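Side-chain contacts in LasR-specific antiactivator QslA domain-containing protein (Pseudomonas aeruginosa, PDB 4NG2), which probably restrains quorum sensing as a specific antiactivator of the regulator LasR, and here pairs with a second copy of itself and a chain of another protein: residues 32-37 with 98-103; 52-57 with 88-93; 63-68 with 72-77; 80-85 with 93-98. All coordinates share one frame; numbering follows the deposited sequence.

Interaction 1: 32-37 with 98-103; sequences VEIPPA and FLTRLQ
I34 on strand 31-34 and T100 on helix 88-107 meet methyl to methyl, where the two-stranded antiparallel sheet of the chain lies against its long C-terminal helix. This is the tight, buried end of the contact. CG2 of I34 is 3.6 Å from CG2 of T100. Both methyls stand anti to their own backbone N, and the two side chains cross obliquely. The other branch of I34 carries CD1 to 3.9 Å from T100 CB and 3.8 Å from T100 OG1. That hydroxyl is not left without a partner among these methyls: it is hydrogen-bonded to the carbonyl O of V96, one turn back in the same helix. I55 of helix 52-66 and L45 of strand 43-46 also touch I34, while L43 of that second strand reaches T100.

Past the strand the prolines P35 and P36 carry the chain along the exposed side, and the second touch is looser, made by A37, which is partly exposed and poorly ordered. Here R101 comes to meet it. The arginine bends at chi2 (43°), which swings its end toward the loop. E63 of helix 52-66 lies near R101 NE in a long, weak ion pair. The A37 methyl sits above the centre of the guanidinium, with CB 3.7 Å from R101 CZ and 3.8 Å from R101 NE.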
loop_
_atom_site.group_PDB
_atom_site.type_symbol
_atom_site.label_atom_id
_atom_site.label_comp_id
_atom_site.label_asym_id
_atom_site.label_seq_id
_atom_site.Cartn_x
_atom_site.Cartn_y
_atom_site.Cartn_z
ATOM N N VAL E 32 -1.309 -10.084 14.036
ATOM C CA VAL E 32 -2.652 -10.591 13.846
ATOM C C VAL E 32 -2.670 -11.594 12.692
ATOM O O VAL E 32 -1.860 -11.493 11.767
ATOM C CB VAL E 32 -3.665 -9.442 13.559
ATOM C CG1 VAL E 32 -3.749 -8.469 14.750
ATOM C CG2 VAL E 32 -3.306 -8.708 12.260
ATOM N N GLU E 33 -3.593 -12.557 12.732
ATOM C CA GLU E 33 -3.634 -13.605 11.713
ATOM C C GLU E 33 -4.938 -13.646 10.917
ATOM O O GLU E 33 -6.040 -13.615 11.478
ATOM C CB GLU E 33 -3.383 -14.985 12.341
ATOM C CG GLU E 33 -2.547 -14.965 13.621
ATOM C CD GLU E 33 -1.079 -14.669 13.368
ATOM O OE1 GLU E 33 -0.554 -15.075 12.302
ATOM O OE2 GLU E 33 -0.459 -14.025 14.241
ATOM N N ILE E 34 -4.788 -13.720 9.601
ATOM C CA ILE E 34 -5.881 -14.006 8.691
ATOM C C ILE E 34 -5.781 -15.479 8.286
ATOM O O ILE E 34 -5.049 -15.831 7.351
ATOM C CB ILE E 34 -5.817 -13.103 7.457
ATOM C CG1 ILE E 34 -6.183 -11.665 7.856
ATOM C CG2 ILE E 34 -6.743 -13.627 6.353
ATOM C CD1 ILE E 34 -5.984 -10.669 6.765
ATOM N N PRO E 35 -6.520 -16.348 9.000
ATOM C CA PRO E 35 -6.435 -17.803 8.823
ATOM C C PRO E 35 -6.475 -18.204 7.354
ATOM O O PRO E 35 -6.975 -17.462 6.518
ATOM C CB PRO E 35 -7.683 -18.316 9.547
ATOM C CG PRO E 35 -8.000 -17.253 10.554
ATOM C CD PRO E 35 -7.609 -15.959 9.916
ATOM N N PRO E 36 -5.913 -19.370 7.039
ATOM C CA PRO E 36 -5.894 -19.935 5.677
ATOM C C PRO E 36 -7.281 -20.303 5.110
ATOM O O PRO E 36 -8.161 -20.720 5.852
ATOM C CB PRO E 36 -5.014 -21.179 5.833
ATOM C CG PRO E 36 -4.133 -20.871 7.035
ATOM C CD PRO E 36 -5.025 -20.100 7.964
ATOM N N ALA E 37 -7.473 -20.136 3.805
ATOM C CA ALA E 37 -8.764 -20.424 3.186
ATOM C C ALA E 37 -8.656 -21.582 2.220
ATOM O O ALA E 37 -8.933 -22.735 2.558
ATOM C CB ALA E 37 -9.291 -19.210 2.465
ATOM N N PHE E 98 -11.119 -8.615 5.099
ATOM C CA PHE E 98 -12.228 -8.885 4.175
ATOM C C PHE E 98 -11.720 -9.052 2.738
ATOM O O PHE E 98 -12.181 -9.923 1.982
ATOM C CB PHE E 98 -13.218 -7.723 4.293
ATOM C CG PHE E 98 -14.401 -7.795 3.386
ATOM C CD1 PHE E 98 -14.280 -7.503 2.041
ATOM C CD2 PHE E 98 -15.670 -8.077 3.897
ATOM C CE1 PHE E 98 -15.404 -7.542 1.200
ATOM C CE2 PHE E 98 -16.799 -8.109 3.073
ATOM C CZ PHE E 98 -16.671 -7.838 1.727
ATOM N N LEU E 99 -10.761 -8.216 2.358
ATOM C CA LEU E 99 -10.239 -8.254 0.997
ATOM C C LEU E 99 -9.295 -9.438 0.805
ATOM O O LEU E 99 -9.315 -10.079 -0.232
ATOM C CB LEU E 99 -9.595 -6.915 0.625
ATOM C CG LEU E 99 -10.662 -5.881 0.224
ATOM C CD1 LEU E 99 -10.220 -4.437 0.439
ATOM C CD2 LEU E 99 -11.080 -6.089 -1.217
ATOM N N THR E 100 -8.504 -9.754 1.821
ATOM C CA THR E 100 -7.654 -10.934 1.772
ATOM C C THR E 100 -8.484 -12.201 1.598
ATOM O O THR E 100 -8.105 -13.114 0.849
ATOM C CB THR E 100 -6.809 -11.062 3.025
ATOM O OG1 THR E 100 -5.867 -9.988 3.057
ATOM C CG2 THR E 100 -6.055 -12.370 3.022
ATOM N N ARG E 101 -9.623 -12.243 2.284
ATOM C CA ARG E 101 -10.569 -13.338 2.131
ATOM C C ARG E 101 -11.159 -13.391 0.721
ATOM O O ARG E 101 -11.385 -14.478 0.193
ATOM C CB ARG E 101 -11.672 -13.283 3.193
ATOM C CG ARG E 101 -12.500 -14.558 3.240
ATOM C CD ARG E 101 -11.596 -15.789 3.153
ATOM N NE ARG E 101 -12.340 -17.044 3.030
ATOM C CZ ARG E 101 -12.596 -17.669 1.880
ATOM N NH1 ARG E 101 -12.177 -17.167 0.727
ATOM N NH2 ARG E 101 -13.282 -18.805 1.881
ATOM N N LEU E 102 -11.400 -12.235 0.103
ATOM C CA LEU E 102 -11.863 -12.228 -1.294
ATOM C C LEU E 102 -10.718 -12.513 -2.282
ATOM O O LEU E 102 -10.934 -12.586 -3.506
ATOM C CB LEU E 102 -12.516 -10.900 -1.677
ATOM C CG LEU E 102 -13.699 -10.307 -0.922
ATOM C CD1 LEU E 102 -14.292 -9.202 -1.769
ATOM C CD2 LEU E 102 -14.750 -11.352 -0.627
ATOM N N GLN E 103 -9.500 -12.631 -1.761
ATOM C CA GLN E 103 -8.345 -12.949 -2.588
ATOM C C GLN E 103 -8.151 -14.458 -2.533
ATOM O O GLN E 103 -8.143 -15.138 -3.565
ATOM C CB GLN E 103 -7.108 -12.239 -2.056
ATOM C CG GLN E 103 -5.782 -12.882 -2.438
ATOM C CD GLN E 103 -4.618 -11.948 -2.195
ATOM O OE1 GLN E 103 -4.402 -10.999 -2.959
ATOM N NE2 GLN E 103 -3.871 -12.189 -1.118
#

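Interaction 2: 52-57 with 88-93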
loop_
_atom_site.group_PDB
_atom_site.type_symbol
_atom_site.label_atom_id
_atom_site.label_comp_id
_atom_site.label_asym_id
_atom_site.label_seq_id
_atom_site.Cartn_x
_atom_site.Cartn_y
_atom_site.Cartn_z
ATOM N N GLN E 52 -7.065 -8.071 16.427
ATOM C CA GLN E 52 -7.528 -9.403 15.991
ATOM C C GLN E 52 -9.059 -9.511 15.777
ATOM O O GLN E 52 -9.509 -10.015 14.732
ATOM C CB GLN E 52 -7.020 -10.507 16.932
ATOM C CG GLN E 52 -6.036 -11.483 16.260
ATOM C CD GLN E 52 -6.731 -12.391 15.269
ATOM O OE1 GLN E 52 -7.844 -12.818 15.526
ATOM N NE2 GLN E 52 -6.088 -12.690 14.138
ATOM N N PRO E 53 -9.865 -9.004 16.741
ATOM C CA PRO E 53 -11.322 -8.999 16.533
ATOM C C PRO E 53 -11.724 -8.246 15.273
ATOM O O PRO E 53 -12.471 -8.805 14.477
ATOM C CB PRO E 53 -11.870 -8.283 17.764
ATOM C CG PRO E 53 -10.756 -8.363 18.812
ATOM C CD PRO E 53 -9.475 -8.358 18.010
ATOM N N ALA E 54 -11.247 -7.019 15.071
ATOM C CA ALA E 54 -11.541 -6.353 13.803
ATOM C C ALA E 54 -11.127 -7.256 12.655
ATOM O O ALA E 54 -11.850 -7.403 11.690
ATOM C CB ALA E 54 -10.863 -4.997 13.708
ATOM N N ILE E 55 -9.974 -7.900 12.756
ATOM C CA ILE E 55 -9.553 -8.785 11.666
ATOM C C ILE E 55 -10.616 -9.867 11.429
ATOM O O ILE E 55 -11.153 -10.003 10.314
ATOM C CB ILE E 55 -8.125 -9.393 11.898
ATOM C CG1 ILE E 55 -7.051 -8.300 11.799
ATOM C CG2 ILE E 55 -7.814 -10.503 10.887
ATOM C CD1 ILE E 55 -6.706 -7.917 10.381
ATOM N N ASP E 56 -10.960 -10.609 12.473
ATOM C CA ASP E 56 -11.991 -11.642 12.314
ATOM C C ASP E 56 -13.352 -11.129 11.832
ATOM O O ASP E 56 -14.051 -11.837 11.112
ATOM C CB ASP E 56 -12.140 -12.489 13.577
ATOM C CG ASP E 56 -10.886 -13.309 13.883
ATOM O OD1 ASP E 56 -10.273 -13.877 12.933
ATOM O OD2 ASP E 56 -10.520 -13.383 15.082
ATOM N N LYS E 57 -13.735 -9.910 12.196
ATOM C CA LYS E 57 -15.012 -9.395 11.713
ATOM C C LYS E 57 -14.954 -9.226 10.209
ATOM O O LYS E 57 -15.918 -9.495 9.502
ATOM C CB LYS E 57 -15.420 -8.079 12.394
ATOM C CG LYS E 57 -16.881 -7.666 12.095
ATOM C CD LYS E 57 -17.264 -6.318 12.729
ATOM C CE LYS E 57 -17.114 -6.325 14.258
ATOM N NZ LYS E 57 -17.731 -5.118 14.898
ATOM N N PRO E 88 -10.610 4.303 13.018
ATOM C CA PRO E 88 -9.927 4.181 11.732
ATOM C C PRO E 88 -9.084 2.921 11.699
ATOM O O PRO E 88 -9.083 2.196 10.710
ATOM C CB PRO E 88 -8.991 5.397 11.713
ATOM C CG PRO E 88 -9.342 6.229 12.952
ATOM C CD PRO E 88 -10.602 5.691 13.511
ATOM N N MET E 89 -8.372 2.663 12.782
ATOM C CA MET E 89 -7.456 1.531 12.844
ATOM C C MET E 89 -8.182 0.168 12.758
ATOM O O MET E 89 -7.667 -0.804 12.195
ATOM C CB MET E 89 -6.592 1.624 14.103
ATOM C CG MET E 89 -5.212 1.066 13.919
ATOM S SD MET E 89 -4.035 2.284 13.342
ATOM C CE MET E 89 -3.677 3.100 14.875
ATOM N N GLN E 90 -9.389 0.086 13.296
ATOM C CA GLN E 90 -10.129 -1.147 13.149
ATOM C C GLN E 90 -10.747 -1.238 11.779
ATOM O O GLN E 90 -10.828 -2.312 11.207
ATOM C CB GLN E 90 -11.214 -1.253 14.203
ATOM C CG GLN E 90 -10.682 -1.513 15.569
ATOM C CD GLN E 90 -11.811 -1.581 16.554
ATOM O OE1 GLN E 90 -12.339 -0.544 16.987
ATOM N NE2 GLN E 90 -12.230 -2.811 16.895
ATOM N N LYS E 91 -11.208 -0.109 11.257
ATOM C CA LYS E 91 -11.820 -0.126 9.942
ATOM C C LYS E 91 -10.818 -0.706 8.957
ATOM O O LYS E 91 -11.170 -1.526 8.110
ATOM C CB LYS E 91 -12.264 1.274 9.503
ATOM C CG LYS E 91 -13.438 1.853 10.276
ATOM C CD LYS E 91 -13.677 3.330 9.895
ATOM C CE LYS E 91 -14.710 4.000 10.817
ATOM N NZ LYS E 91 -15.997 3.278 10.836
ATOM N N THR E 92 -9.560 -0.300 9.059
ATOM C CA THR E 92 -8.613 -0.745 8.054
ATOM C C THR E 92 -8.198 -2.185 8.311
ATOM O O THR E 92 -7.820 -2.882 7.387
ATOM C CB THR E 92 -7.389 0.199 7.900
ATOM O OG1 THR E 92 -6.718 0.352 9.151
ATOM C CG2 THR E 92 -7.836 1.552 7.428
ATOM N N ALA E 93 -8.278 -2.637 9.558
ATOM C CA ALA E 93 -8.008 -4.040 9.843
ATOM C C ALA E 93 -9.099 -4.881 9.214
ATOM O O ALA E 93 -8.834 -5.940 8.641
ATOM C CB ALA E 93 -7.927 -4.288 11.331
#
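A54 and A93 face each other methyl to methyl across helices 52-66 and 88-107, CB to CB at 3.8 Å. Both CB atoms point at the opposite helix, and neither side chain has anything longer to keep the backbones apart. A54 CB also lies against the start of Q90, 3.8 Å from Q90 CB, and 3.7 Å from the carbonyl O of Q90. The glutamine runs past it: CG lies beside the backbone N (chi1 -72°) and the chain is extended beyond it, so that the aliphatic part flanks the methyl. Its NE2 stays near the same methyl (4.1 Å from A54 CB), while OE1 is hydrogen-bonded to T87 OG1.

I55 comes in along the flank of the interface. Its chi2 of -79° folds CD1 round toward the other helix, where it lies 3.4 Å from the carbonyl O of A93 and 3.9 Å from A93 CB. The methyl of A93 thus touches both A54 and I55. I55 also packs on V32 of strand 31-34, which joins this helix pair to the small sheet.

The axes of the two short segments come within 8.2 Å, with a signed crossing angle of -41°. Such closeness is characteristic of helix pairs with small residues at the crossing point, here an alanine-on-alanine contact in the helical core of the QslA domain.

Interaction 3: 63-68 with 72-77; sequences ENWLAD and GQLWTA
L74 lays its CD1 methyl over one face of the W65 indole in a CH-pi contact. CD1 is 3.6 Å from the centroid of the six-membered ring and 18° off the ring normal, which places it nearly straight above. The two side chains cross at about a right angle. Both have CG anti to the backbone N (chi1 -178° for W65), and chi2 of 91° turns the indole across the line of its own stem, bringing a face to the leucine. L74 CB adds to the same contact, 3.9 Å from W65 CE2. A looser apolar touch follows one turn on, with A77 CB 4.5 Å from W65 CD1.

These contacts close a helix-loop-helix connection: W65 is in the last turn of helix 52-66, A67 is the first residue to leave helical geometry, and L74 opens helix 74-83 just after Q73 at its N-cap position. L74 also leans on F98 and L102 of helix 88-107.

The indole nitrogen meets backbone without bonding to it. W65 NE1 is 3.3 Å from Q73 N and equally far from L74 N; these are pairs of donors. Q73 N lies at the edge, near the ring plane, whereas L74 N stands above the plane on the side of its own CD1. The amide of L74 is instead hydrogen-bonded across the dimer interface, to OE1 of Q103 in the second subunit. That same Q103 of the second subunit packs on W65, and L99 of the second subunit packs on L74.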
loop_
_atom_site.group_PDB
_atom_site.type_symbol
_atom_site.label_atom_id
_atom_site.label_comp_id
_atom_site.label_asym_id
_atom_site.label_seq_id
_atom_site.Cartn_x
_atom_site.Cartn_y
_atom_site.Cartn_z
ATOM N N GLU E 63 -16.697 -14.134 4.350
ATOM C CA GLU E 63 -17.241 -15.489 4.213
ATOM C C GLU E 63 -18.776 -15.508 4.158
ATOM O O GLU E 63 -19.346 -16.092 3.233
ATOM C CB GLU E 63 -16.696 -16.428 5.287
ATOM C CG GLU E 63 -15.234 -16.728 5.066
ATOM C CD GLU E 63 -14.682 -17.724 6.041
ATOM O OE1 GLU E 63 -13.786 -18.493 5.648
ATOM O OE2 GLU E 63 -15.133 -17.730 7.201
ATOM N N ASN E 64 -19.438 -14.854 5.119
ATOM C CA ASN E 64 -20.894 -14.744 5.088
ATOM C C ASN E 64 -21.404 -14.411 3.693
ATOM O O ASN E 64 -22.393 -14.979 3.247
ATOM C CB ASN E 64 -21.413 -13.695 6.073
ATOM C CG ASN E 64 -21.331 -14.153 7.518
ATOM O OD1 ASN E 64 -20.891 -15.266 7.807
ATOM N ND2 ASN E 64 -21.733 -13.284 8.434
ATOM N N TRP E 65 -20.747 -13.498 2.990
ATOM C CA TRP E 65 -21.255 -13.132 1.663
ATOM C C TRP E 65 -20.944 -14.240 0.672
ATOM O O TRP E 65 -21.717 -14.498 -0.257
ATOM C CB TRP E 65 -20.675 -11.802 1.171
ATOM C CG TRP E 65 -21.194 -11.353 -0.182
ATOM C CD1 TRP E 65 -22.279 -10.549 -0.433
ATOM C CD2 TRP E 65 -20.637 -11.675 -1.459
ATOM N NE1 TRP E 65 -22.426 -10.358 -1.785
ATOM C CE2 TRP E 65 -21.429 -11.042 -2.434
ATOM C CE3 TRP E 65 -19.542 -12.438 -1.873
ATOM C CZ2 TRP E 65 -21.159 -11.157 -3.800
ATOM C CZ3 TRP E 65 -19.278 -12.552 -3.223
ATOM C CH2 TRP E 65 -20.084 -11.920 -4.171
ATOM N N LEU E 66 -19.811 -14.902 0.849
ATOM C CA LEU E 66 -19.478 -15.984 -0.070
ATOM C C LEU E 66 -20.430 -17.178 0.134
ATOM O O LEU E 66 -21.065 -17.650 -0.816
ATOM C CB LEU E 66 -18.004 -16.367 0.046
ATOM C CG LEU E 66 -17.091 -15.269 -0.507
ATOM C CD1 LEU E 66 -15.646 -15.592 -0.266
ATOM C CD2 LEU E 66 -17.352 -15.044 -1.991
ATOM N N ALA E 67 -20.556 -17.614 1.388
ATOM C CA ALA E 67 -21.461 -18.697 1.775
ATOM C C ALA E 67 -22.926 -18.385 1.469
ATOM O O ALA E 67 -23.816 -19.125 1.879
ATOM C CB ALA E 67 -21.288 -19.038 3.263
ATOM N N ASP E 68 -23.171 -17.291 0.759
ATOM C CA ASP E 68 -24.513 -16.957 0.298
ATOM C C ASP E 68 -24.683 -17.304 -1.182
ATOM O O ASP E 68 -23.725 -17.299 -1.965
ATOM C CB ASP E 68 -24.834 -15.485 0.567
ATOM C CG ASP E 68 -25.142 -15.210 2.040
ATOM O OD1 ASP E 68 -24.936 -16.113 2.879
ATOM O OD2 ASP E 68 -25.588 -14.088 2.362
ATOM N N GLY E 72 -25.036 -11.209 -4.725
ATOM C CA GLY E 72 -24.992 -10.027 -5.570
ATOM C C GLY E 72 -24.879 -8.668 -4.892
ATOM O O GLY E 72 -24.994 -7.650 -5.565
ATOM N N GLN E 73 -24.644 -8.632 -3.584
ATOM C CA GLN E 73 -24.627 -7.350 -2.861
ATOM C C GLN E 73 -23.322 -7.098 -2.088
ATOM O O GLN E 73 -23.364 -6.808 -0.887
ATOM C CB GLN E 73 -25.821 -7.277 -1.896
ATOM C CG GLN E 73 -27.116 -6.738 -2.514
ATOM C CD GLN E 73 -27.406 -5.277 -2.134
ATOM O OE1 GLN E 73 -27.928 -4.492 -2.935
ATOM N NE2 GLN E 73 -27.072 -4.917 -0.902
ATOM N N LEU E 74 -22.175 -7.198 -2.769
ATOM C CA LEU E 74 -20.858 -7.206 -2.104
ATOM C C LEU E 74 -20.450 -5.902 -1.388
ATOM O O LEU E 74 -19.908 -5.933 -0.269
ATOM C CB LEU E 74 -19.754 -7.607 -3.091
ATOM C CG LEU E 74 -18.363 -7.843 -2.490
ATOM C CD1 LEU E 74 -18.338 -9.066 -1.567
ATOM C CD2 LEU E 74 -17.300 -7.979 -3.570
ATOM N N TRP E 75 -20.685 -4.762 -2.031
ATOM C CA TRP E 75 -20.316 -3.482 -1.418
ATOM C C TRP E 75 -21.073 -3.225 -0.126
ATOM O O TRP E 75 -20.540 -2.626 0.807
ATOM C CB TRP E 75 -20.555 -2.328 -2.379
ATOM C CG TRP E 75 -20.491 -0.967 -1.730
ATOM C CD1 TRP E 75 -21.535 -0.123 -1.502
ATOM C CD2 TRP E 75 -19.319 -0.291 -1.255
ATOM N NE1 TRP E 75 -21.089 1.032 -0.913
ATOM C CE2 TRP E 75 -19.735 0.956 -0.748
ATOM C CE3 TRP E 75 -17.958 -0.623 -1.205
ATOM C CZ2 TRP E 75 -18.845 1.874 -0.199
ATOM C CZ3 TRP E 75 -17.071 0.290 -0.657
ATOM C CH2 TRP E 75 -17.522 1.527 -0.162
ATOM N N THR E 76 -22.317 -3.677 -0.078
ATOM C CA THR E 76 -23.146 -3.498 1.099
ATOM C C THR E 76 -22.608 -4.246 2.297
ATOM O O THR E 76 -22.658 -3.740 3.407
ATOM C CB THR E 76 -24.557 -4.009 0.864
ATOM O OG1 THR E 76 -25.214 -3.154 -0.077
ATOM C CG2 THR E 76 -25.330 -4.016 2.174
ATOM N N ALA E 77 -22.103 -5.454 2.095
ATOM C CA ALA E 77 -21.605 -6.218 3.234
ATOM C C ALA E 77 -20.355 -5.572 3.758
ATOM O O ALA E 77 -20.086 -5.556 4.960
ATOM C CB ALA E 77 -21.322 -7.661 2.850
#

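Interaction 4: 80-85 with 93-98; sequences FGRDSL and AFEVAF
R82 gives its NH1 to E95 OE2 in a salt bridge of 2.7 Å, nearly straight at 160°. The carboxylate oxygen is met almost along its C-O axis and lies in the guanidinium plane, although the two flat groups are turned 44° apart. The arginine bends at chi3 (52°) to get there. Both partners are shared across the dimer: R82 NH1 also pairs with E95 OE2 of the second subunit, and E95 OE2 with R82 NH1 of the second subunit, so two arginines and two glutamates meet at this junction, the R82 NH1 atoms of the two subunits lying close together.

Helices 74-83 and 88-107 pack here as consecutive helices of the bundle, with F94 between their backbones. Its ring has R82 N and G81 C over one face, R82 N 3.5 Å from F94 CZ, and F98 CB over the opposite face. L85 CD1 presses on the ring's stem, 3.3 Å from F94 CB.

Within segment 80-85, G81 O is gripped twice from the same face of its carbonyl, by S84 OG (2.6 Å) and S84 N (3.2 Å). L85 N is hydrogen-bonded to R82 O, and L85 O accepts from K91 NZ.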
loop_
_atom_site.group_PDB
_atom_site.type_symbol
_atom_site.label_atom_id
_atom_site.label_comp_id
_atom_site.label_asym_id
_atom_site.label_seq_id
_atom_site.Cartn_x
_atom_site.Cartn_y
_atom_site.Cartn_z
ATOM N N PHE E 80 -21.446 -2.038 5.371
ATOM C CA PHE E 80 -22.081 -2.184 6.679
ATOM C C PHE E 80 -21.158 -2.773 7.721
ATOM O O PHE E 80 -21.192 -2.363 8.877
ATOM C CB PHE E 80 -23.420 -2.923 6.600
ATOM C CG PHE E 80 -24.553 -2.020 6.238
ATOM C CD1 PHE E 80 -24.832 -1.736 4.900
ATOM C CD2 PHE E 80 -25.290 -1.387 7.225
ATOM C CE1 PHE E 80 -25.862 -0.880 4.543
ATOM C CE2 PHE E 80 -26.330 -0.512 6.871
ATOM C CZ PHE E 80 -26.610 -0.265 5.521
ATOM N N GLY E 81 -20.307 -3.708 7.309
ATOM C CA GLY E 81 -19.340 -4.294 8.223
ATOM C C GLY E 81 -18.296 -3.325 8.752
ATOM O O GLY E 81 -18.031 -3.298 9.955
ATOM N N ARG E 82 -17.692 -2.541 7.860
ATOM C CA ARG E 82 -16.692 -1.548 8.274
ATOM C C ARG E 82 -17.305 -0.488 9.200
ATOM O O ARG E 82 -16.706 -0.094 10.201
ATOM C CB ARG E 82 -16.100 -0.858 7.045
ATOM C CG ARG E 82 -14.928 0.026 7.368
ATOM C CD ARG E 82 -14.430 0.721 6.123
ATOM N NE ARG E 82 -15.496 1.405 5.395
ATOM C CZ ARG E 82 -15.299 2.022 4.240
ATOM N NH1 ARG E 82 -14.084 2.028 3.718
ATOM N NH2 ARG E 82 -16.294 2.626 3.600
ATOM N N ASP E 83 -18.509 -0.039 8.853
ATOM C CA ASP E 83 -19.240 0.970 9.619
ATOM C C ASP E 83 -19.521 0.524 11.066
ATOM O O ASP E 83 -19.759 1.353 11.937
ATOM C CB ASP E 83 -20.549 1.323 8.897
ATOM C CG ASP E 83 -21.360 2.382 9.620
ATOM O OD1 ASP E 83 -20.974 3.577 9.565
ATOM O OD2 ASP E 83 -22.398 2.021 10.223
ATOM N N SER E 84 -19.473 -0.772 11.342
ATOM C CA SER E 84 -19.767 -1.216 12.702
ATOM C C SER E 84 -18.531 -1.120 13.591
ATOM O O SER E 84 -18.606 -1.330 14.802
ATOM C CB SER E 84 -20.340 -2.627 12.709
ATOM O OG SER E 84 -19.426 -3.536 12.143
ATOM N N LEU E 85 -17.399 -0.773 12.982
ATOM C CA LEU E 85 -16.153 -0.592 13.730
ATOM C C LEU E 85 -15.852 0.883 13.953
ATOM O O LEU E 85 -15.915 1.693 13.031
ATOM C CB LEU E 85 -14.997 -1.305 13.025
ATOM C CG LEU E 85 -15.230 -2.812 12.963
ATOM C CD1 LEU E 85 -14.479 -3.457 11.827
ATOM C CD2 LEU E 85 -14.852 -3.419 14.283
ATOM N N ALA E 93 -8.278 -2.637 9.558
ATOM C CA ALA E 93 -8.008 -4.040 9.843
ATOM C C ALA E 93 -9.099 -4.881 9.214
ATOM O O ALA E 93 -8.834 -5.940 8.641
ATOM C CB ALA E 93 -7.927 -4.288 11.331
ATOM N N PHE E 94 -10.331 -4.390 9.306
ATOM C CA PHE E 94 -11.469 -5.073 8.719
ATOM C C PHE E 94 -11.360 -5.079 7.201
ATOM O O PHE E 94 -11.714 -6.059 6.562
ATOM C CB PHE E 94 -12.771 -4.404 9.176
ATOM C CG PHE E 94 -13.976 -4.792 8.375
ATOM C CD1 PHE E 94 -14.188 -4.269 7.117
ATOM C CD2 PHE E 94 -14.896 -5.689 8.881
ATOM C CE1 PHE E 94 -15.299 -4.626 6.366
ATOM C CE2 PHE E 94 -16.014 -6.057 8.133
ATOM C CZ PHE E 94 -16.210 -5.517 6.863
ATOM N N GLU E 95 -10.892 -3.990 6.609
ATOM C CA GLU E 95 -10.806 -3.933 5.151
ATOM C C GLU E 95 -9.763 -4.908 4.635
ATOM O O GLU E 95 -9.990 -5.611 3.649
ATOM C CB GLU E 95 -10.420 -2.537 4.675
ATOM C CG GLU E 95 -11.367 -1.440 5.085
ATOM C CD GLU E 95 -10.889 -0.068 4.643
ATOM O OE1 GLU E 95 -9.659 0.134 4.457
ATOM O OE2 GLU E 95 -11.752 0.812 4.476
ATOM N N VAL E 96 -8.607 -4.913 5.300
ATOM C CA VAL E 96 -7.515 -5.792 4.928
ATOM C C VAL E 96 -7.973 -7.255 5.038
ATOM O O VAL E 96 -7.781 -8.028 4.111
ATOM C CB VAL E 96 -6.214 -5.509 5.746
ATOM C CG1 VAL E 96 -5.172 -6.591 5.507
ATOM C CG2 VAL E 96 -5.629 -4.171 5.358
ATOM N N ALA E 97 -8.627 -7.620 6.138
ATOM C CA ALA E 97 -9.065 -9.007 6.324
ATOM C C ALA E 97 -10.083 -9.432 5.269
ATOM O O ALA E 97 -9.923 -10.460 4.620
ATOM C CB ALA E 97 -9.630 -9.212 7.714
ATOM N N PHE E 98 -11.119 -8.615 5.099
ATOM C CA PHE E 98 -12.228 -8.885 4.175
ATOM C C PHE E 98 -11.720 -9.052 2.738
ATOM O O PHE E 98 -12.181 -9.923 1.982
ATOM C CB PHE E 98 -13.218 -7.723 4.293
ATOM C CG PHE E 98 -14.401 -7.795 3.386
ATOM C CD1 PHE E 98 -14.280 -7.503 2.041
ATOM C CD2 PHE E 98 -15.670 -8.077 3.897
ATOM C CE1 PHE E 98 -15.404 -7.542 1.200
ATOM C CE2 PHE E 98 -16.799 -8.109 3.073
ATOM C CZ PHE E 98 -16.671 -7.838 1.727
#

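Overall arrangement
From the N terminus, strand 31-34 opens interaction 1, which closes only when the chain reaches 98-103; this widest loop encloses the other three contacts and ties the sheet to helix 88-107. Interaction 2 joins the start of helix 52-66 to the start of helix 88-107, and I55 links it to interaction 1. Interaction 3, lying within the span of interaction 2, closes the short turn between helices 52-66 and 74-83. Interaction 4 opens after interaction 3 has closed and crosses interaction 2, their segments alternating and sharing A93; it fastens helix 74-83 to helix 88-107. Interactions 1, 3 and 4 also touch the second subunit.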